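Local coordinates for lipopolysaccharide export system protein LptH (Pseudomonas aeruginosa, PDB 4UU4), which binds lipopolysaccharide and is required for its translocation across the periplasm from the inner to the outer membrane, possibly as part of a bridge between them, at residues S27-S39 and Y51-K63. Residues are numbered along the deposited sequence; the frame is centred on the assembly and turned at random.
Sequences SDREQPIRVQADS and YRGDVVVTQGSTK
Strand 34-36 runs antiparallel to strand 55-59, their axes 4.7 Å apart at 167°, with Arg34-Thr58 and Gln36-Val56 as hydrogen-bonded pairs around non-hydrogen-bonded Val35-Val57. Beyond them the chain turns at Gly53 and Asp54 into the other sheet of the jellyroll, where Asp38 and Ser39 both face Arg52 in a classic beta bulge: Arg52 O accepts Asp38 N and Ser39 N, each at 2.9 Å. Val35 CG1, anti to the backbone N (chi1 -159°), sits over the Tyr51 ring, 4.0 Å from its centroid, and meets Val55 CG1 at 3.9 Å. Ala37 CB packs against Tyr51 CB, while Ile33 CG2 lies beside Val57 CG2 at 3.8 Å. On the other face, Gln36 and Val56 lie side by side, the amide Gln36 OE1 resting 3.7 Å from Val56 CG2. At the far end, the carboxylate of poorly ordered Asp28 approaches the type II' turn 59-62, and Ser61 OG donates to the syn side of Asp28 OD2. Water 1 links Pro32 O, Thr58 O and Gly60 N. Four backbone bonds fix strand 34-36, outermost of its sheet within this chain; Val35, Ala37 and Ile33 probably extend, at its margin, the apolar layer of Val55 and Val57 against Val69.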
ATOM      1  N   SER A  27      11.037 -12.499   1.793  1.00107.23           N
ATOM      2  CA  SER A  27      11.559 -12.119   3.100  1.00104.59           C
ATOM      3  C   SER A  27      11.104 -10.728   3.561  1.00100.06           C
ATOM      4  O   SER A  27      11.710 -10.141   4.450  1.00102.34           O
ATOM      5  CB  SER A  27      13.086 -12.214   3.101  1.00107.32           C
ATOM      6  OG  SER A  27      13.514 -13.448   2.553  1.00111.59           O
ATOM      7  N   ASP A  28      10.025 -10.210   2.972  1.00108.50           N
ATOM      8  CA  ASP A  28       9.543  -8.858   3.288  1.00103.95           C
ATOM      9  C   ASP A  28       8.693  -8.664   4.542  1.00 99.30           C
ATOM     10  O   ASP A  28       8.030  -7.643   4.701  1.00105.34           O
ATOM     11  CB  ASP A  28       8.937  -8.196   2.049  1.00101.03           C
ATOM     12  CG  ASP A  28       9.962  -7.405   1.249  1.00107.17           C
ATOM     13  OD1 ASP A  28      10.914  -6.871   1.858  1.00112.55           O
ATOM     14  OD2 ASP A  28       9.811  -7.308   0.011  1.00111.51           O
ATOM     15  N   ARG A  29       8.733  -9.638   5.441  1.00 69.58           N
ATOM     16  CA  ARG A  29       7.746  -9.790   6.513  1.00 72.35           C
ATOM     17  C   ARG A  29       8.419 -10.281   7.800  1.00 75.41           C
ATOM     18  O   ARG A  29       8.008  -9.922   8.908  1.00 78.21           O
ATOM     19  CB  ARG A  29       6.625 -10.750   6.089  1.00 75.33           C
ATOM     20  CG  ARG A  29       5.341 -10.682   6.922  1.00 82.69           C
ATOM     21  CD  ARG A  29       4.346 -11.777   6.412  1.00 90.15           C
ATOM     22  NE  ARG A  29       3.157 -12.034   7.232  1.00 96.91           N
ATOM     23  CZ  ARG A  29       3.151 -12.345   8.524  1.00102.23           C
ATOM     24  NH1 ARG A  29       4.289 -12.421   9.212  1.00103.31           N
ATOM     25  NH2 ARG A  29       1.992 -12.565   9.129  1.00100.03           N
ATOM     26  N   GLU A  30       9.461 -11.098   7.640  1.00 76.61           N
ATOM     27  CA  GLU A  30      10.299 -11.544   8.758  1.00 70.01           C
ATOM     28  C   GLU A  30      11.314 -10.469   9.162  1.00 60.45           C
ATOM     29  O   GLU A  30      11.890 -10.524  10.246  1.00 71.41           O
ATOM     30  CB  GLU A  30      11.031 -12.851   8.416  1.00 78.40           C
ATOM     31  CG  GLU A  30      10.260 -14.126   8.752  1.00 82.04           C
ATOM     32  CD  GLU A  30      10.818 -14.856   9.967  1.00 87.78           C
ATOM     33  OE1 GLU A  30      12.053 -14.846  10.159  1.00 93.88           O
ATOM     34  OE2 GLU A  30      10.022 -15.442  10.732  1.00 85.30           O
ATOM     35  N   GLN A  31      11.539  -9.503   8.273  1.00 44.98           N
ATOM     36  CA  GLN A  31      12.388  -8.350   8.574  1.00 43.77           C
ATOM     37  C   GLN A  31      11.631  -7.376   9.466  1.00 42.91           C
ATOM     38  O   GLN A  31      10.399  -7.363   9.462  1.00 50.65           O
ATOM     39  CB  GLN A  31      12.796  -7.633   7.284  1.00 44.95           C
ATOM     40  CG  GLN A  31      13.535  -8.492   6.280  1.00 54.30           C
ATOM     41  CD  GLN A  31      14.919  -8.890   6.742  1.00 61.52           C
ATOM     42  OE1 GLN A  31      15.903  -8.211   6.448  1.00 68.36           O
ATOM     43  NE2 GLN A  31      15.007 -10.003   7.461  1.00 62.22           N
ATOM     44  N   PRO A  32      12.361  -6.549  10.234  1.00 40.21           N
ATOM     45  CA  PRO A  32      11.711  -5.550  11.088  1.00 37.45           C
ATOM     46  C   PRO A  32      11.109  -4.391  10.291  1.00 43.32           C
ATOM     47  O   PRO A  32      11.541  -4.112   9.173  1.00 42.78           O
ATOM     48  CB  PRO A  32      12.860  -5.043  11.962  1.00 37.04           C
ATOM     49  CG  PRO A  32      14.081  -5.275  11.144  1.00 40.04           C
ATOM     50  CD  PRO A  32      13.824  -6.556  10.409  1.00 44.41           C
ATOM     51  N   ILE A  33      10.113  -3.731  10.875  1.00 50.86           N
ATOM     52  CA  ILE A  33       9.480  -2.568  10.264  1.00 47.18           C
ATOM     53  C   ILE A  33      10.059  -1.288  10.855  1.00 45.02           C
ATOM     54  O   ILE A  33       9.921  -1.043  12.050  1.00 49.50           O
ATOM     55  CB  ILE A  33       7.960  -2.562  10.531  1.00 40.06           C
ATOM     56  CG1 ILE A  33       7.325  -3.886  10.103  1.00 32.98           C
ATOM     57  CG2 ILE A  33       7.291  -1.383   9.834  1.00 42.88           C
ATOM     58  CD1 ILE A  33       5.876  -3.999  10.502  1.00 25.42           C
ATOM     59  N   ARG A  34      10.712  -0.472  10.033  1.00 49.72           N
ATOM     60  CA  ARG A  34      11.187   0.824  10.517  1.00 48.75           C
ATOM     61  C   ARG A  34      10.292   1.961  10.030  1.00 41.35           C
ATOM     62  O   ARG A  34       9.855   1.963   8.885  1.00 40.54           O
ATOM     63  CB  ARG A  34      12.668   1.070  10.176  1.00 46.68           C
ATOM     64  CG  ARG A  34      13.192   0.345   8.948  1.00 56.88           C
ATOM     65  CD  ARG A  34      14.700   0.080   9.038  1.00 61.82           C
ATOM     66  NE  ARG A  34      15.058  -0.664  10.245  1.00 56.30           N
ATOM     67  CZ  ARG A  34      16.208  -1.311  10.420  1.00 62.48           C
ATOM     68  NH1 ARG A  34      17.127  -1.321   9.463  1.00 65.74           N
ATOM     69  NH2 ARG A  34      16.439  -1.958  11.556  1.00 73.37           N
ATOM     70  N   VAL A  35       9.990   2.905  10.916  1.00 30.51           N
ATOM     71  CA  VAL A  35       9.161   4.046  10.541  1.00 26.89           C
ATOM     72  C   VAL A  35       9.885   5.360  10.828  1.00 25.85           C
ATOM     73  O   VAL A  35      10.524   5.522  11.865  1.00 26.27           O
ATOM     74  CB  VAL A  35       7.788   4.039  11.257  1.00 21.01           C
ATOM     75  CG1 VAL A  35       6.794   4.903  10.497  1.00 19.86           C
ATOM     76  CG2 VAL A  35       7.254   2.628  11.392  1.00 21.23           C
ATOM     77  N   GLN A  36       9.788   6.290   9.888  1.00 23.72           N
ATOM     78  CA  GLN A  36      10.401   7.596  10.026  1.00 24.10           C
ATOM     79  C   GLN A  36       9.321   8.645   9.809  1.00 24.96           C
ATOM     80  O   GLN A  36       8.672   8.661   8.760  1.00 31.06           O
ATOM     81  CB  GLN A  36      11.522   7.767   8.998  1.00 27.71           C
ATOM     82  CG  GLN A  36      12.284   9.075   9.111  1.00 52.12           C
ATOM     83  CD  GLN A  36      12.838   9.542   7.779  1.00 65.54           C
ATOM     84  OE1 GLN A  36      12.397   9.095   6.717  1.00 53.34           O
ATOM     85  NE2 GLN A  36      13.807  10.452   7.826  1.00 70.36           N
ATOM     86  N   ALA A  37       9.113   9.504  10.805  1.00 25.58           N
ATOM     87  CA  ALA A  37       8.123  10.568  10.683  1.00 25.43           C
ATOM     88  C   ALA A  37       8.520  11.828  11.437  1.00 28.29           C
ATOM     89  O   ALA A  37       9.605  11.911  12.011  1.00 31.66           O
ATOM     90  CB  ALA A  37       6.755  10.083  11.144  1.00 22.06           C
ATOM     91  N   ASP A  38       7.625  12.812  11.409  1.00 30.11           N
ATOM     92  CA  ASP A  38       7.772  14.027  12.197  1.00 29.46           C
ATOM     93  C   ASP A  38       7.234  13.805  13.601  1.00 30.71           C
ATOM     94  O   ASP A  38       7.774  14.334  14.572  1.00 33.35           O
ATOM     95  CB  ASP A  38       7.020  15.187  11.545  1.00 30.35           C
ATOM     96  CG  ASP A  38       7.716  15.708  10.314  1.00 38.33           C
ATOM     97  OD1 ASP A  38       8.927  15.454  10.168  1.00 30.83           O
ATOM     98  OD2 ASP A  38       7.054  16.376   9.494  1.00 42.56           O
ATOM     99  N   SER A  39       6.159  13.029  13.705  1.00 29.31           N
ATOM    100  CA  SER A  39       5.550  12.761  15.004  1.00 33.10           C
ATOM    101  C   SER A  39       4.898  11.382  15.047  1.00 29.34           C
ATOM    102  O   SER A  39       4.597  10.792  14.007  1.00 32.57           O
ATOM    103  CB  SER A  39       4.536  13.852  15.372  1.00 33.21           C
ATOM    104  OG  SER A  39       3.408  13.841  14.513  1.00 31.63           O
ATOM    105  N   TYR A  51       1.383   7.846  12.896  1.00 28.10           N
ATOM    106  CA  TYR A  51       2.563   8.619  12.535  1.00 24.75           C
ATOM    107  C   TYR A  51       2.203   9.713  11.527  1.00 27.15           C
ATOM    108  O   TYR A  51       1.455   9.471  10.574  1.00 24.36           O
ATOM    109  CB  TYR A  51       3.623   7.699  11.927  1.00 23.46           C
ATOM    110  CG  TYR A  51       3.942   6.473  12.754  1.00 25.65           C
ATOM    111  CD1 TYR A  51       3.182   5.315  12.640  1.00 22.92           C
ATOM    112  CD2 TYR A  51       5.018   6.467  13.638  1.00 26.27           C
ATOM    113  CE1 TYR A  51       3.475   4.192  13.392  1.00 29.12           C
ATOM    114  CE2 TYR A  51       5.318   5.347  14.395  1.00 25.18           C
ATOM    115  CZ  TYR A  51       4.543   4.216  14.268  1.00 32.79           C
ATOM    116  OH  TYR A  51       4.839   3.102  15.018  1.00 36.78           O
ATOM    117  N   ARG A  52       2.744  10.912  11.740  1.00 30.57           N
ATOM    118  CA  ARG A  52       2.440  12.054  10.877  1.00 23.62           C
ATOM    119  C   ARG A  52       3.703  12.782  10.423  1.00 26.15           C
ATOM    120  O   ARG A  52       4.705  12.818  11.148  1.00 27.21           O
ATOM    121  CB  ARG A  52       1.529  13.050  11.600  1.00 27.63           C
ATOM    122  CG  ARG A  52       0.201  12.485  12.075  1.00 31.06           C
ATOM    123  CD  ARG A  52      -0.662  13.583  12.683  1.00 41.69           C
ATOM    124  NE  ARG A  52      -1.672  13.057  13.597  1.00 50.12           N
ATOM    125  CZ  ARG A  52      -1.413  12.647  14.835  1.00 66.41           C
ATOM    126  NH1 ARG A  52      -0.174  12.691  15.306  1.00 70.68           N
ATOM    127  NH2 ARG A  52      -2.391  12.185  15.602  1.00 73.44           N
ATOM    128  N   GLY A  53       3.641  13.358   9.222  1.00 23.14           N
ATOM    129  CA  GLY A  53       4.707  14.200   8.701  1.00 24.17           C
ATOM    130  C   GLY A  53       5.742  13.473   7.861  1.00 32.37           C
ATOM    131  O   GLY A  53       6.738  12.979   8.392  1.00 33.10           O
ATOM    132  N   ASP A  54       5.513  13.423   6.548  1.00 29.21           N
ATOM    133  CA  ASP A  54       6.408  12.739   5.613  1.00 21.33           C
ATOM    134  C   ASP A  54       6.728  11.324   6.073  1.00 26.16           C
ATOM    135  O   ASP A  54       7.889  10.920   6.096  1.00 24.54           O
ATOM    136  CB  ASP A  54       7.717  13.513   5.421  1.00 26.77           C
ATOM    137  CG  ASP A  54       7.531  14.800   4.652  1.00 30.25           C
ATOM    138  OD1 ASP A  54       7.180  14.732   3.453  1.00 26.65           O
ATOM    139  OD2 ASP A  54       7.755  15.882   5.244  1.00 38.58           O
ATOM    140  N   VAL A  55       5.694  10.579   6.441  1.00 22.38           N
ATOM    141  CA  VAL A  55       5.864   9.242   6.989  1.00 20.21           C
ATOM    142  C   VAL A  55       6.414   8.256   5.962  1.00 25.70           C
ATOM    143  O   VAL A  55       5.899   8.147   4.835  1.00 21.76           O
ATOM    144  CB  VAL A  55       4.539   8.715   7.542  1.00 16.74           C
ATOM    145  CG1 VAL A  55       4.775   7.496   8.417  1.00 18.05           C
ATOM    146  CG2 VAL A  55       3.838   9.813   8.313  1.00 32.09           C
ATOM    147  N   VAL A  56       7.471   7.557   6.372  1.00 23.28           N
ATOM    148  CA  VAL A  56       8.090   6.502   5.582  1.00 21.92           C
ATOM    149  C   VAL A  56       8.208   5.230   6.417  1.00 28.07           C
ATOM    150  O   VAL A  56       8.980   5.178   7.367  1.00 19.50           O
ATOM    151  CB  VAL A  56       9.514   6.889   5.132  1.00 21.39           C
ATOM    152  CG1 VAL A  56      10.047   5.875   4.126  1.00 22.70           C
ATOM    153  CG2 VAL A  56       9.531   8.286   4.549  1.00 21.32           C
ATOM    154  N   VAL A  57       7.445   4.203   6.062  1.00 29.23           N
ATOM    155  CA  VAL A  57       7.588   2.899   6.698  1.00 22.75           C
ATOM    156  C   VAL A  57       8.207   1.885   5.732  1.00 21.84           C
ATOM    157  O   VAL A  57       7.714   1.684   4.626  1.00 26.83           O
ATOM    158  CB  VAL A  57       6.241   2.378   7.286  1.00 29.65           C
ATOM    159  CG1 VAL A  57       5.051   3.159   6.727  1.00 20.17           C
ATOM    160  CG2 VAL A  57       6.089   0.869   7.074  1.00 16.61           C
ATOM    161  N   THR A  58       9.306   1.263   6.144  1.00 21.89           N
ATOM    162  CA  THR A  58       9.953   0.246   5.321  1.00 26.27           C
ATOM    163  C   THR A  58      10.023  -1.108   6.026  1.00 33.21           C
ATOM    164  O   THR A  58      10.315  -1.184   7.224  1.00 45.45           O
ATOM    165  CB  THR A  58      11.380   0.665   4.891  1.00 28.57           C
ATOM    166  OG1 THR A  58      12.200   0.854   6.048  1.00 36.72           O
ATOM    167  CG2 THR A  58      11.349   1.952   4.073  1.00 23.86           C
ATOM    168  N   GLN A  59       9.744  -2.170   5.273  1.00 24.60           N
ATOM    169  CA  GLN A  59       9.918  -3.538   5.752  1.00 36.51           C
ATOM    170  C   GLN A  59      10.688  -4.346   4.711  1.00 44.58           C
ATOM    171  O   GLN A  59      10.100  -5.033   3.877  1.00 47.16           O
ATOM    172  CB  GLN A  59       8.563  -4.187   6.038  1.00 39.18           C
ATOM    173  CG  GLN A  59       8.637  -5.525   6.765  1.00 46.04           C
ATOM    174  CD  GLN A  59       7.263  -6.133   7.019  1.00 40.95           C
ATOM    175  OE1 GLN A  59       6.317  -5.901   6.268  1.00 31.47           O
ATOM    176  NE2 GLN A  59       7.150  -6.910   8.088  1.00 37.04           N
ATOM    177  N   GLY A  60      12.011  -4.244   4.757  1.00 43.70           N
ATOM    178  CA  GLY A  60      12.861  -4.939   3.810  1.00 39.35           C
ATOM    179  C   GLY A  60      12.908  -4.255   2.459  1.00 40.83           C
ATOM    180  O   GLY A  60      13.634  -3.280   2.267  1.00 49.16           O
ATOM    181  N   SER A  61      12.132  -4.775   1.515  1.00 44.78           N
ATOM    182  CA  SER A  61      12.046  -4.190   0.181  1.00 43.60           C
ATOM    183  C   SER A  61      10.742  -3.414   0.035  1.00 44.69           C
ATOM    184  O   SER A  61      10.601  -2.567  -0.847  1.00 28.83           O
ATOM    185  CB  SER A  61      12.134  -5.273  -0.895  1.00 39.50           C
ATOM    186  OG  SER A  61      10.882  -5.450  -1.531  1.00 39.72           O
ATOM    187  N   THR A  62       9.789  -3.712   0.910  1.00 30.76           N
ATOM    188  CA  THR A  62       8.509  -3.023   0.908  1.00 22.77           C
ATOM    189  C   THR A  62       8.672  -1.602   1.439  1.00 23.31           C
ATOM    190  O   THR A  62       9.472  -1.354   2.343  1.00 21.16           O
ATOM    191  CB  THR A  62       7.484  -3.791   1.759  1.00 40.63           C
ATOM    192  OG1 THR A  62       7.277  -5.092   1.193  1.00 46.66           O
ATOM    193  CG2 THR A  62       6.161  -3.057   1.812  1.00 19.01           C
ATOM    194  N   LYS A  63       7.926  -0.662   0.870  1.00 30.42           N
ATOM    195  CA  LYS A  63       7.955   0.711   1.354  1.00 32.08           C
ATOM    196  C   LYS A  63       6.585   1.373   1.225  1.00 42.87           C
ATOM    197  O   LYS A  63       5.915   1.242   0.206  1.00 45.50           O
ATOM    198  CB  LYS A  63       9.029   1.518   0.617  1.00 25.03           C
ATOM    199  CG  LYS A  63       9.235   2.920   1.162  1.00 20.72           C
ATOM    200  CD  LYS A  63      10.459   3.585   0.562  1.00 25.24           C
ATOM    201  CE  LYS A  63      10.261   3.896  -0.906  1.00 31.10           C
ATOM    202  NZ  LYS A  63      11.419   4.640  -1.473  1.00 37.62           N
TER
HETATM  203  O   HOH W   1      12.980  -2.896   7.386  1.00 28.24           O
HETATM  204  O   HOH W   2       9.632  16.920   7.431  1.00 46.73           O